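Local structure of sulfide-quinone reductase (Aquifex aeolicus, 3HYW) at residues A[159-164]-A[186-191]; A[85-90]-A[95-100]; A[405-408]-A[412-415]. The protein oxidises hydrogen sulfide with FAD as cofactor, passing the electrons to a quinone and building up polysulfide that is released as elemental sulfur. All blocks are in the same frame, centred on the assembly; numbering follows the deposited sequence.

Contact 1 of 3, residues A[159-164]-A[186-191]. With FAD (flavin-adenine dinucleotide), chain G.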
loop_
_atom_site.group_PDB
_atom_site.type_symbol
_atom_site.label_atom_id
_atom_site.label_comp_id
_atom_site.label_asym_id
_atom_site.label_seq_id
_atom_site.Cartn_x
_atom_site.Cartn_y
_atom_site.Cartn_z
ATOM N N PRO A 159 2.829 -23.040 -0.383
ATOM C CA PRO A 159 2.770 -23.870 0.831
ATOM C C PRO A 159 3.424 -23.258 2.071
ATOM O O PRO A 159 2.983 -23.550 3.184
ATOM C CB PRO A 159 3.506 -25.142 0.420
ATOM C CG PRO A 159 3.359 -25.188 -1.066
ATOM C CD PRO A 159 3.458 -23.766 -1.500
ATOM N N ALA A 160 4.466 -22.445 1.879
ATOM C CA ALA A 160 5.114 -21.730 2.980
ATOM C C ALA A 160 4.176 -20.690 3.587
ATOM O O ALA A 160 4.081 -20.586 4.803
ATOM C CB ALA A 160 6.417 -21.080 2.523
ATOM N N TYR A 161 3.486 -19.937 2.730
ATOM C CA TYR A 161 2.461 -18.988 3.173
ATOM C C TYR A 161 1.313 -19.685 3.896
ATOM O O TYR A 161 0.859 -19.218 4.948
ATOM C CB TYR A 161 1.920 -18.202 1.981
ATOM C CG TYR A 161 2.897 -17.195 1.453
ATOM C CD1 TYR A 161 3.015 -15.944 2.052
ATOM C CD2 TYR A 161 3.726 -17.494 0.374
ATOM C CE1 TYR A 161 3.925 -15.015 1.581
ATOM C CE2 TYR A 161 4.633 -16.566 -0.102
ATOM C CZ TYR A 161 4.725 -15.330 0.509
ATOM O OH TYR A 161 5.613 -14.394 0.051
ATOM N N GLU A 162 0.846 -20.799 3.328
ATOM C CA GLU A 162 -0.216 -21.597 3.941
ATOM C C GLU A 162 0.179 -22.059 5.331
ATOM O O GLU A 162 -0.573 -21.869 6.283
ATOM C CB GLU A 162 -0.539 -22.838 3.102
ATOM C CG GLU A 162 -1.412 -22.611 1.907
ATOM C CD GLU A 162 -1.844 -23.925 1.283
ATOM O OE1 GLU A 162 -0.951 -24.718 0.906
ATOM O OE2 GLU A 162 -3.068 -24.173 1.190
ATOM N N PHE A 163 1.358 -22.672 5.432
ATOM C CA PHE A 163 1.840 -23.242 6.691
ATOM C C PHE A 163 2.015 -22.172 7.771
ATOM O O PHE A 163 1.669 -22.389 8.934
ATOM C CB PHE A 163 3.156 -24.010 6.479
ATOM C CG PHE A 163 3.651 -24.719 7.716
ATOM C CD1 PHE A 163 4.588 -24.118 8.557
ATOM C CD2 PHE A 163 3.171 -25.984 8.048
ATOM C CE1 PHE A 163 5.039 -24.768 9.714
ATOM C CE2 PHE A 163 3.618 -26.644 9.203
ATOM C CZ PHE A 163 4.556 -26.037 10.030
ATOM N N ALA A 164 2.556 -21.024 7.385
ATOM C CA ALA A 164 2.735 -19.924 8.323
ATOM C C ALA A 164 1.394 -19.454 8.900
ATOM O O ALA A 164 1.265 -19.251 10.112
ATOM C CB ALA A 164 3.474 -18.782 7.658
ATOM N N THR A 186 11.870 -14.887 2.883
ATOM C CA THR A 186 11.745 -15.407 1.523
ATOM C C THR A 186 12.769 -14.855 0.523
ATOM O O THR A 186 13.253 -13.721 0.651
ATOM C CB THR A 186 10.295 -15.219 0.991
ATOM O OG1 THR A 186 10.194 -15.766 -0.329
ATOM C CG2 THR A 186 9.897 -13.735 0.982
ATOM N N SER A 187 13.097 -15.694 -0.459
ATOM C CA SER A 187 13.897 -15.313 -1.617
ATOM C C SER A 187 13.120 -14.415 -2.591
ATOM O O SER A 187 13.722 -13.705 -3.400
ATOM C CB SER A 187 14.394 -16.568 -2.334
ATOM O OG SER A 187 13.377 -17.567 -2.396
ATOM N N GLU A 188 11.787 -14.452 -2.521
ATOM C CA GLU A 188 10.946 -13.548 -3.312
ATOM C C GLU A 188 11.378 -12.110 -3.085
ATOM O O GLU A 188 11.735 -11.747 -1.956
ATOM C CB GLU A 188 9.482 -13.656 -2.891
ATOM C CG GLU A 188 8.775 -14.942 -3.256
ATOM C CD GLU A 188 7.541 -15.106 -2.406
ATOM O OE1 GLU A 188 7.691 -15.394 -1.199
ATOM O OE2 GLU A 188 6.428 -14.900 -2.917
ATOM N N PRO A 189 11.338 -11.280 -4.148
ATOM C CA PRO A 189 11.702 -9.872 -4.020
ATOM C C PRO A 189 10.706 -9.118 -3.141
ATOM O O PRO A 189 11.044 -8.090 -2.573
ATOM C CB PRO A 189 11.635 -9.354 -5.462
ATOM C CG PRO A 189 10.705 -10.298 -6.164
ATOM C CD PRO A 189 10.955 -11.630 -5.530
ATOM N N TYR A 190 9.485 -9.640 -3.046
ATOM C CA TYR A 190 8.457 -9.081 -2.166
ATOM C C TYR A 190 7.451 -10.170 -1.832
ATOM O O TYR A 190 7.404 -11.199 -2.503
ATOM C CB TYR A 190 7.758 -7.880 -2.821
ATOM C CG TYR A 190 7.251 -8.150 -4.216
ATOM C CD1 TYR A 190 6.038 -8.805 -4.422
ATOM C CD2 TYR A 190 7.984 -7.755 -5.333
ATOM C CE1 TYR A 190 5.569 -9.061 -5.703
ATOM C CE2 TYR A 190 7.518 -8.009 -6.628
ATOM C CZ TYR A 190 6.313 -8.666 -6.797
ATOM O OH TYR A 190 5.830 -8.921 -8.058
ATOM N N LEU A 191 6.645 -9.944 -0.802
ATOM C CA LEU A 191 5.622 -10.910 -0.402
ATOM C C LEU A 191 4.609 -11.106 -1.525
ATOM O O LEU A 191 4.247 -10.153 -2.200
ATOM C CB LEU A 191 4.902 -10.409 0.843
ATOM C CG LEU A 191 5.293 -10.876 2.248
ATOM C CD1 LEU A 191 6.774 -11.190 2.417
ATOM C CD2 LEU A 191 4.820 -9.846 3.253
HETATM P PA FAD G . 4.112 -35.526 -7.533
HETATM O O1A FAD G . 2.616 -35.381 -7.424
HETATM O O2A FAD G . 4.969 -35.217 -6.344
HETATM O O5B FAD G . 4.375 -37.027 -8.014
HETATM C C5B FAD G . 5.646 -37.533 -8.389
HETATM C C4B FAD G . 5.554 -39.049 -8.310
HETATM O O4B FAD G . 6.706 -39.642 -8.910
HETATM C C3B FAD G . 5.541 -39.525 -6.866
HETATM O O3B FAD G . 4.595 -40.594 -6.746
HETATM C C2B FAD G . 6.953 -40.028 -6.640
HETATM O O2B FAD G . 7.004 -41.039 -5.635
HETATM C C1B FAD G . 7.303 -40.577 -8.011
HETATM N N9A FAD G . 8.758 -40.682 -8.300
HETATM C C8A FAD G . 9.729 -39.803 -7.970
HETATM N N7A FAD G . 10.914 -40.264 -8.443
HETATM C C5A FAD G . 10.675 -41.442 -9.065
HETATM C C6A FAD G . 11.478 -42.369 -9.727
HETATM N N6A FAD G . 12.811 -42.162 -9.840
HETATM N N1A FAD G . 10.914 -43.484 -10.263
HETATM C C2A FAD G . 9.592 -43.707 -10.161
HETATM N N3A FAD G . 8.796 -42.832 -9.526
HETATM C C4A FAD G . 9.312 -41.695 -8.977
HETATM N N1 FAD G . -0.546 -27.100 -6.300
HETATM C C2 FAD G . -1.787 -26.544 -6.338
HETATM O O2 FAD G . -2.326 -26.301 -7.436
HETATM N N3 FAD G . -2.466 -26.253 -5.203
HETATM C C4 FAD G . -1.913 -26.514 -4.001
HETATM O O4 FAD G . -2.576 -26.218 -2.844
HETATM C C4X FAD G . -0.645 -27.079 -3.937
HETATM N N5 FAD G . -0.093 -27.331 -2.728
HETATM C C5X FAD G . 1.135 -27.888 -2.641
HETATM C C6 FAD G . 1.678 -28.152 -1.379
HETATM C C7 FAD G . 2.944 -28.716 -1.260
HETATM C C7M FAD G . 3.497 -28.979 0.128
HETATM C C8 FAD G . 3.668 -29.014 -2.417
HETATM C C8M FAD G . 5.055 -29.625 -2.361
HETATM C C9 FAD G . 3.120 -28.742 -3.674
HETATM C C9A FAD G . 1.839 -28.185 -3.807
HETATM N N10 FAD G . 1.286 -27.935 -5.031
HETATM C C10 FAD G . 0.050 -27.376 -5.109
HETATM C "C1'" FAD G . 2.067 -28.186 -6.265
HETATM C "C2'" FAD G . 1.770 -29.388 -7.138
HETATM O "O2'" FAD G . 0.367 -29.464 -7.421
HETATM C "C3'" FAD G . 2.320 -30.646 -6.465
HETATM O "O3'" FAD G . 3.743 -30.488 -6.251
HETATM C "C4'" FAD G . 2.056 -31.886 -7.307
HETATM O "O4'" FAD G . 2.206 -33.035 -6.463
HETATM C "C5'" FAD G . 3.019 -31.968 -8.487
HETATM O "O5'" FAD G . 2.687 -33.085 -9.307
HETATM P P FAD G . 3.813 -34.020 -9.983
HETATM O O1P FAD G . 3.099 -35.128 -10.712
HETATM O O2P FAD G . 4.820 -33.173 -10.731
HETATM O O3P FAD G . 4.647 -34.623 -8.743
#

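Contact 2 of 3, residues A[85-90]-A[95-100]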
loop_
_atom_site.group_PDB
_atom_site.type_symbol
_atom_site.label_atom_id
_atom_site.label_comp_id
_atom_site.label_asym_id
_atom_site.label_seq_id
_atom_site.Cartn_x
_atom_site.Cartn_y
_atom_site.Cartn_z
ATOM N N ALA A 85 17.170 -46.643 -27.234
ATOM C CA ALA A 85 16.646 -48.004 -27.229
ATOM C C ALA A 85 15.167 -48.031 -26.861
ATOM O O ALA A 85 14.539 -49.089 -26.897
ATOM C CB ALA A 85 17.440 -48.868 -26.262
ATOM N N ASN A 86 14.620 -46.865 -26.511
ATOM C CA ASN A 86 13.240 -46.740 -26.014
ATOM C C ASN A 86 12.960 -47.652 -24.822
ATOM O O ASN A 86 11.972 -48.392 -24.806
ATOM C CB ASN A 86 12.208 -46.986 -27.126
ATOM C CG ASN A 86 12.332 -46.007 -28.270
ATOM O OD1 ASN A 86 12.284 -44.795 -28.076
ATOM N ND2 ASN A 86 12.494 -46.533 -29.478
ATOM N N THR A 87 13.833 -47.596 -23.821
ATOM C CA THR A 87 13.680 -48.438 -22.637
ATOM C C THR A 87 13.790 -47.669 -21.327
ATOM O O THR A 87 14.433 -46.623 -21.251
ATOM C CB THR A 87 14.715 -49.572 -22.593
ATOM O OG1 THR A 87 16.027 -49.010 -22.616
ATOM C CG2 THR A 87 14.535 -50.540 -23.763
ATOM N N VAL A 88 13.147 -48.217 -20.301
ATOM C CA VAL A 88 13.303 -47.771 -18.924
ATOM C C VAL A 88 13.773 -48.971 -18.106
ATOM O O VAL A 88 13.282 -50.092 -18.289
ATOM C CB VAL A 88 11.969 -47.222 -18.342
ATOM C CG1 VAL A 88 12.168 -46.660 -16.927
ATOM C CG2 VAL A 88 11.394 -46.145 -19.244
ATOM N N THR A 89 14.729 -48.736 -17.213
ATOM C CA THR A 89 15.206 -49.778 -16.317
ATOM C C THR A 89 14.883 -49.399 -14.881
ATOM O O THR A 89 15.129 -48.270 -14.464
ATOM C CB THR A 89 16.726 -50.018 -16.474
ATOM O OG1 THR A 89 17.071 -50.010 -17.863
ATOM C CG2 THR A 89 17.140 -51.350 -15.848
ATOM N N THR A 90 14.324 -50.346 -14.132
ATOM C CA THR A 90 13.985 -50.114 -12.731
ATOM C C THR A 90 15.165 -50.447 -11.819
ATOM O O THR A 90 16.166 -51.011 -12.267
ATOM C CB THR A 90 12.728 -50.908 -12.297
ATOM O OG1 THR A 90 12.977 -52.311 -12.422
ATOM C CG2 THR A 90 11.522 -50.529 -13.146
ATOM N N LYS A 95 13.843 -54.404 -17.301
ATOM C CA LYS A 95 13.834 -53.577 -18.507
ATOM C C LYS A 95 12.440 -53.514 -19.108
ATOM O O LYS A 95 11.856 -54.540 -19.463
ATOM C CB LYS A 95 14.809 -54.116 -19.558
ATOM C CG LYS A 95 16.278 -53.934 -19.233
ATOM C CD LYS A 95 16.808 -52.585 -19.704
ATOM C CE LYS A 95 18.331 -52.565 -19.661
ATOM N NZ LYS A 95 18.878 -51.188 -19.785
ATOM N N ILE A 96 11.918 -52.300 -19.233
ATOM C CA ILE A 96 10.593 -52.070 -19.796
ATOM C C ILE A 96 10.733 -51.248 -21.076
ATOM O O ILE A 96 11.282 -50.144 -21.063
ATOM C CB ILE A 96 9.668 -51.355 -18.774
ATOM C CG1 ILE A 96 9.521 -52.211 -17.514
ATOM C CG2 ILE A 96 8.288 -51.102 -19.365
ATOM C CD1 ILE A 96 9.737 -51.468 -16.239
ATOM N N GLU A 97 10.247 -51.800 -22.180
ATOM C CA GLU A 97 10.304 -51.124 -23.468
ATOM C C GLU A 97 9.066 -50.257 -23.641
ATOM O O GLU A 97 7.995 -50.579 -23.116
ATOM C CB GLU A 97 10.422 -52.151 -24.599
ATOM C CG GLU A 97 11.126 -51.637 -25.842
ATOM C CD GLU A 97 12.014 -52.689 -26.465
ATOM O OE1 GLU A 97 13.159 -52.856 -25.989
ATOM O OE2 GLU A 97 11.572 -53.346 -27.434
ATOM N N TYR A 98 9.211 -49.143 -24.351
ATOM C CA TYR A 98 8.079 -48.248 -24.577
ATOM C C TYR A 98 8.006 -47.753 -26.014
ATOM O O TYR A 98 9.018 -47.684 -26.713
ATOM C CB TYR A 98 8.109 -47.060 -23.596
ATOM C CG TYR A 98 9.300 -46.131 -23.738
ATOM C CD1 TYR A 98 10.386 -46.222 -22.868
ATOM C CD2 TYR A 98 9.333 -45.149 -24.735
ATOM C CE1 TYR A 98 11.482 -45.363 -22.988
ATOM C CE2 TYR A 98 10.423 -44.289 -24.867
ATOM C CZ TYR A 98 11.491 -44.401 -23.991
ATOM O OH TYR A 98 12.569 -43.562 -24.125
ATOM N N ASP A 99 6.793 -47.423 -26.446
ATOM C CA ASP A 99 6.573 -46.712 -27.698
ATOM C C ASP A 99 6.556 -45.212 -27.410
ATOM O O ASP A 99 7.067 -44.406 -28.193
ATOM C CB ASP A 99 5.257 -47.167 -28.335
ATOM C CG ASP A 99 5.287 -48.633 -28.738
ATOM O OD1 ASP A 99 6.283 -49.048 -29.357
ATOM O OD2 ASP A 99 4.327 -49.368 -28.433
ATOM N N TYR A 100 5.962 -44.852 -26.275
ATOM C CA TYR A 100 5.974 -43.473 -25.780
ATOM C C TYR A 100 6.296 -43.479 -24.296
ATOM O O TYR A 100 5.919 -44.408 -23.586
ATOM C CB TYR A 100 4.624 -42.790 -26.019
ATOM C CG TYR A 100 4.174 -42.801 -27.459
ATOM C CD1 TYR A 100 4.410 -41.712 -28.297
ATOM C CD2 TYR A 100 3.508 -43.908 -27.988
ATOM C CE1 TYR A 100 4.005 -41.737 -29.629
ATOM C CE2 TYR A 100 3.108 -43.945 -29.310
ATOM C CZ TYR A 100 3.352 -42.861 -30.125
ATOM O OH TYR A 100 2.937 -42.905 -31.435
HETATM O O HOH W 1 18.188 -50.582 -22.444
#

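Contact 3 of 3, residues A[405-408]-A[412-415]. With DCQ (2-decyl-5,6-dimethoxy-3-methylcyclohexa-2,5-diene-1,4-dione), chain H.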
loop_
_atom_site.group_PDB
_atom_site.type_symbol
_atom_site.label_atom_id
_atom_site.label_comp_id
_atom_site.label_asym_id
_atom_site.label_seq_id
_atom_site.Cartn_x
_atom_site.Cartn_y
_atom_site.Cartn_z
ATOM N N LYS A 405 -16.322 -27.911 -18.664
ATOM C CA LYS A 405 -17.466 -27.032 -18.916
ATOM C C LYS A 405 -17.665 -26.018 -17.784
ATOM O O LYS A 405 -17.836 -24.831 -18.041
ATOM C CB LYS A 405 -18.750 -27.835 -19.207
ATOM C CG LYS A 405 -18.666 -28.627 -20.519
ATOM C CD LYS A 405 -19.957 -29.319 -20.918
ATOM C CE LYS A 405 -19.718 -30.250 -22.110
ATOM N NZ LYS A 405 -20.969 -30.896 -22.603
ATOM N N VAL A 406 -17.602 -26.489 -16.541
ATOM C CA VAL A 406 -17.793 -25.644 -15.357
ATOM C C VAL A 406 -16.699 -24.575 -15.223
ATOM O O VAL A 406 -16.986 -23.417 -14.901
ATOM C CB VAL A 406 -17.905 -26.503 -14.064
ATOM C CG1 VAL A 406 -17.844 -25.637 -12.812
ATOM C CG2 VAL A 406 -19.207 -27.313 -14.078
ATOM N N LEU A 407 -15.454 -24.967 -15.482
ATOM C CA LEU A 407 -14.325 -24.035 -15.499
ATOM C C LEU A 407 -14.485 -22.976 -16.590
ATOM O O LEU A 407 -14.108 -21.823 -16.397
ATOM C CB LEU A 407 -13.008 -24.801 -15.686
ATOM C CG LEU A 407 -12.051 -25.060 -14.511
ATOM C CD1 LEU A 407 -12.679 -24.894 -13.136
ATOM C CD2 LEU A 407 -11.377 -26.422 -14.654
ATOM N N GLU A 408 -15.035 -23.383 -17.733
ATOM C CA GLU A 408 -15.338 -22.472 -18.833
ATOM C C GLU A 408 -16.402 -21.458 -18.394
ATOM O O GLU A 408 -16.240 -20.256 -18.616
ATOM C CB GLU A 408 -15.788 -23.266 -20.071
ATOM C CG GLU A 408 -15.849 -22.490 -21.390
ATOM C CD GLU A 408 -16.485 -23.298 -22.532
ATOM O OE1 GLU A 408 -16.149 -24.499 -22.699
ATOM O OE2 GLU A 408 -17.327 -22.729 -23.271
ATOM N N LYS A 412 -13.850 -18.779 -17.590
ATOM C CA LYS A 412 -13.539 -18.632 -19.018
ATOM C C LYS A 412 -12.249 -19.351 -19.435
ATOM O O LYS A 412 -11.565 -18.920 -20.369
ATOM C CB LYS A 412 -13.476 -17.148 -19.420
ATOM C CG LYS A 412 -14.753 -16.359 -19.195
ATOM C CD LYS A 412 -14.504 -14.870 -19.413
ATOM C CE LYS A 412 -15.635 -14.014 -18.859
ATOM N NZ LYS A 412 -15.590 -13.937 -17.364
ATOM N N VAL A 413 -11.934 -20.451 -18.754
ATOM C CA VAL A 413 -10.719 -21.221 -19.039
ATOM C C VAL A 413 -10.955 -22.349 -20.053
ATOM O O VAL A 413 -11.957 -23.070 -19.990
ATOM C CB VAL A 413 -10.002 -21.725 -17.733
ATOM C CG1 VAL A 413 -10.983 -21.974 -16.622
ATOM C CG2 VAL A 413 -9.134 -22.978 -17.982
ATOM N N HIS A 414 -10.037 -22.441 -21.015
ATOM C CA HIS A 414 -9.934 -23.575 -21.915
ATOM C C HIS A 414 -8.572 -24.179 -21.605
ATOM O O HIS A 414 -7.563 -23.474 -21.662
ATOM C CB HIS A 414 -10.011 -23.128 -23.381
ATOM C CG HIS A 414 -11.314 -22.489 -23.757
ATOM N ND1 HIS A 414 -11.604 -21.168 -23.481
ATOM C CD2 HIS A 414 -12.399 -22.984 -24.399
ATOM C CE1 HIS A 414 -12.812 -20.879 -23.934
ATOM N NE2 HIS A 414 -13.316 -21.964 -24.496
ATOM N N PRO A 415 -8.536 -25.473 -21.243
ATOM C CA PRO A 415 -7.302 -26.066 -20.704
ATOM C C PRO A 415 -6.159 -26.268 -21.709
ATOM O O PRO A 415 -4.989 -26.187 -21.326
ATOM C CB PRO A 415 -7.773 -27.408 -20.141
ATOM C CG PRO A 415 -9.009 -27.750 -20.917
ATOM C CD PRO A 415 -9.656 -26.437 -21.281
HETATM O O2 DCQ H . -5.981 -27.956 -10.133
HETATM C C2 DCQ H . -6.986 -27.224 -9.581
HETATM C C3 DCQ H . -6.771 -26.580 -8.369
HETATM O O3 DCQ H . -5.546 -26.666 -7.749
HETATM C C3M DCQ H . -5.207 -27.721 -6.849
HETATM C C4 DCQ H . -7.791 -25.833 -7.796
HETATM O O4 DCQ H . -7.577 -25.190 -6.602
HETATM C C4M DCQ H . -8.121 -25.691 -5.381
HETATM C C5 DCQ H . -9.023 -25.736 -8.435
HETATM O O5 DCQ H . -10.017 -25.000 -7.862
HETATM C C1 DCQ H . -8.218 -27.131 -10.223
HETATM C C1M DCQ H . -8.422 -27.846 -11.539
HETATM C C6 DCQ H . -9.246 -26.386 -9.645
HETATM C C7 DCQ H . -10.598 -26.267 -10.328
HETATM C C8 DCQ H . -11.661 -27.108 -9.628
HETATM C C9 DCQ H . -12.588 -27.773 -10.638
HETATM C C10 DCQ H . -14.034 -27.327 -10.450
HETATM C C11 DCQ H . -14.894 -28.475 -9.935
HETATM C C12 DCQ H . -16.180 -28.610 -10.740
HETATM C C13 DCQ H . -17.379 -28.089 -9.951
HETATM C C14 DCQ H . -18.694 -28.588 -10.541
HETATM C C15 DCQ H . -19.895 -27.905 -9.894
HETATM C C16 DCQ H . -21.130 -28.773 -10.009
#

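Contact 1 of 3, residues A[159-164]-A[186-191]
A single carboxylate oxygen, E188 OE1, takes hydroxyl hydrogens from both Y161 and T186, tying helix 158-173 to the loop that follows strand 182-185. Strand 146-150, this helix and strand 182-185 form a beta-alpha-beta crossover in the second nucleotide-binding-type domain of the pyridine nucleotide-disulfide oxidoreductase fold, and the contact joins the crossover helix to the loop leaving the second of these strands. The bond across the contact is short, Y161 OH to E188 OE1 2.6 Å, and reaches the oxygen on its syn side, 25° out of the carboxylate plane. T186 OG1 donates from the other side, to the anti lone pair of OE1, at 2.7 Å. The ring and the carboxylate stand nearly perpendicular, and the acid meets the tyrosine edge in plane. With CG anti to its own carbonyl carbon (chi1 -72°), Y161 extends off the helix, and its hydroxyl also takes the backbone N of G192. The other carboxylate oxygen, E188 OE2, is bound by the backbone N of F194, which belongs to the octathiocane pocket. With an alanine here in place of E188, the Y161 and T186 hydroxyls would probably lose their common OE1 and the amide of F194 its OE2, leaving the Y161 phenol freer to turn. T186 steadies the glutamate from its own side as well: in an ST turn its OG1 accepts from E188 N at 3.0 Å. L191 lies beside the ring edge, its CG 4.4 Å from Y161 CE1, while V206 of helix 202-212 also touches the tyrosine. At the start of segment 159-164, P159 lies over the dimethylbenzene end of the flavin, its CG directly above FAD C6 at 3.4 Å.

Contact 2 of 3, residues A[85-90]-A[95-100]
K95 NZ is held by two partners on the side of the sheet that carries T87, T89, K95 and E97: it donates to T89 OG1 at 2.9 Å and to a water at 2.8 Å, and that water also bonds T87 OG1. A turn at chi2 (-87°) bends the lysine chain across to T89 of the neighbouring strand. The ammonium thus links T89 directly and T87 through the water. Underneath runs an antiparallel hairpin of strands 87-90 and 95-97. V88 and I96 form its hydrogen-bonded pair: V88 N reaches I96 O and I96 N reaches V88 O, both nearly straight. T87 with E97 and T89 with K95 flank it as non-hydrogen-bonded pairs. Just beyond, Y98 N donates to N86 O at 2.9 Å, tilted from the carbonyl plane. The same Y98 folds its ring across the N86-T87 peptide, since its CG sits between backbone N and carbonyl carbon (chi1 64°). N86 CB lies over the ring face, 4.1 Å from its centroid, a CH-pi contact, with the amide turned steeply to the ring; OD1 of N86 is taken by ND2 of N288. V88 CG2 packs on Y98 CD1 at 3.8 Å, and beyond it T90 CG2 meets I96 CD1 at 3.7 Å. N86 and T87 together face D82 in a G1 beta bulge where the chain enters strand 87-90. With strand 78-82 the hairpin makes the three-stranded antiparallel meander characteristic of the FAD domain in this fold. T89 bonds E79 and S80 along its backbone, Y98 and I96 pack on V6 of strand 4-8 in the parallel sheet, and Y100, leading into strand 100-103, reaches I328 and I332 of helix 314-332.

Contact 3 of 3, residues A[405-408]-A[412-415]
L407 and V413 meet through CB and CG1, 3.6 Å apart, as the chain turns out of helix 401-411. V413 N points almost straight at L407 O but from 3.5 Å, so the bond is weak, and K412 N makes a second weak bond to E408 O. On the outer side the E408 and H414 side chains cross at a slant, E408 CD 4.0 Å from H414 NE2, with carboxylate and ring planes only 25° apart. The helix ends in a residue of left-handed conformation: K412, the first to leave the helical backbone, has a positive phi (58°) that directs the chain toward strand 416-418. The helix also forms a wall of the quinone pocket of this monotopic membrane protein. L407 CD1 packs on decylubiquinone C7 at 3.8 Å, where ring and tail join, and V406 CG2 lies against tail atom C14. Behind them, L407 is backed by M315 of helix 314-332 and by I346, V413 rests on Q319 and S344, and P415 is bound through its backbone to R342.

How the contacts relate
Along the chain the order is contact 2, contact 1, contact 3. Centres lie about 40 Å apart for contacts 1 and 2, about 29 Å for 1 and 3, and about 36 Å for 2 and 3. Contact 2 belongs to the antiparallel meander, contact 1 to the crossover beside the mixed sheet, on opposite sides of the chain's centre. Helix 314-332 is touched by Y100 of segment 95-100 and by L407, V413 and P415 of contact 3. Ligands join the series: the side chain of V88 in contact 2 is about 7 Å from FAD, P159 of segment 159-164 packs on the flavin, and contact 3 lines the quinone pocket, where the electrons leave.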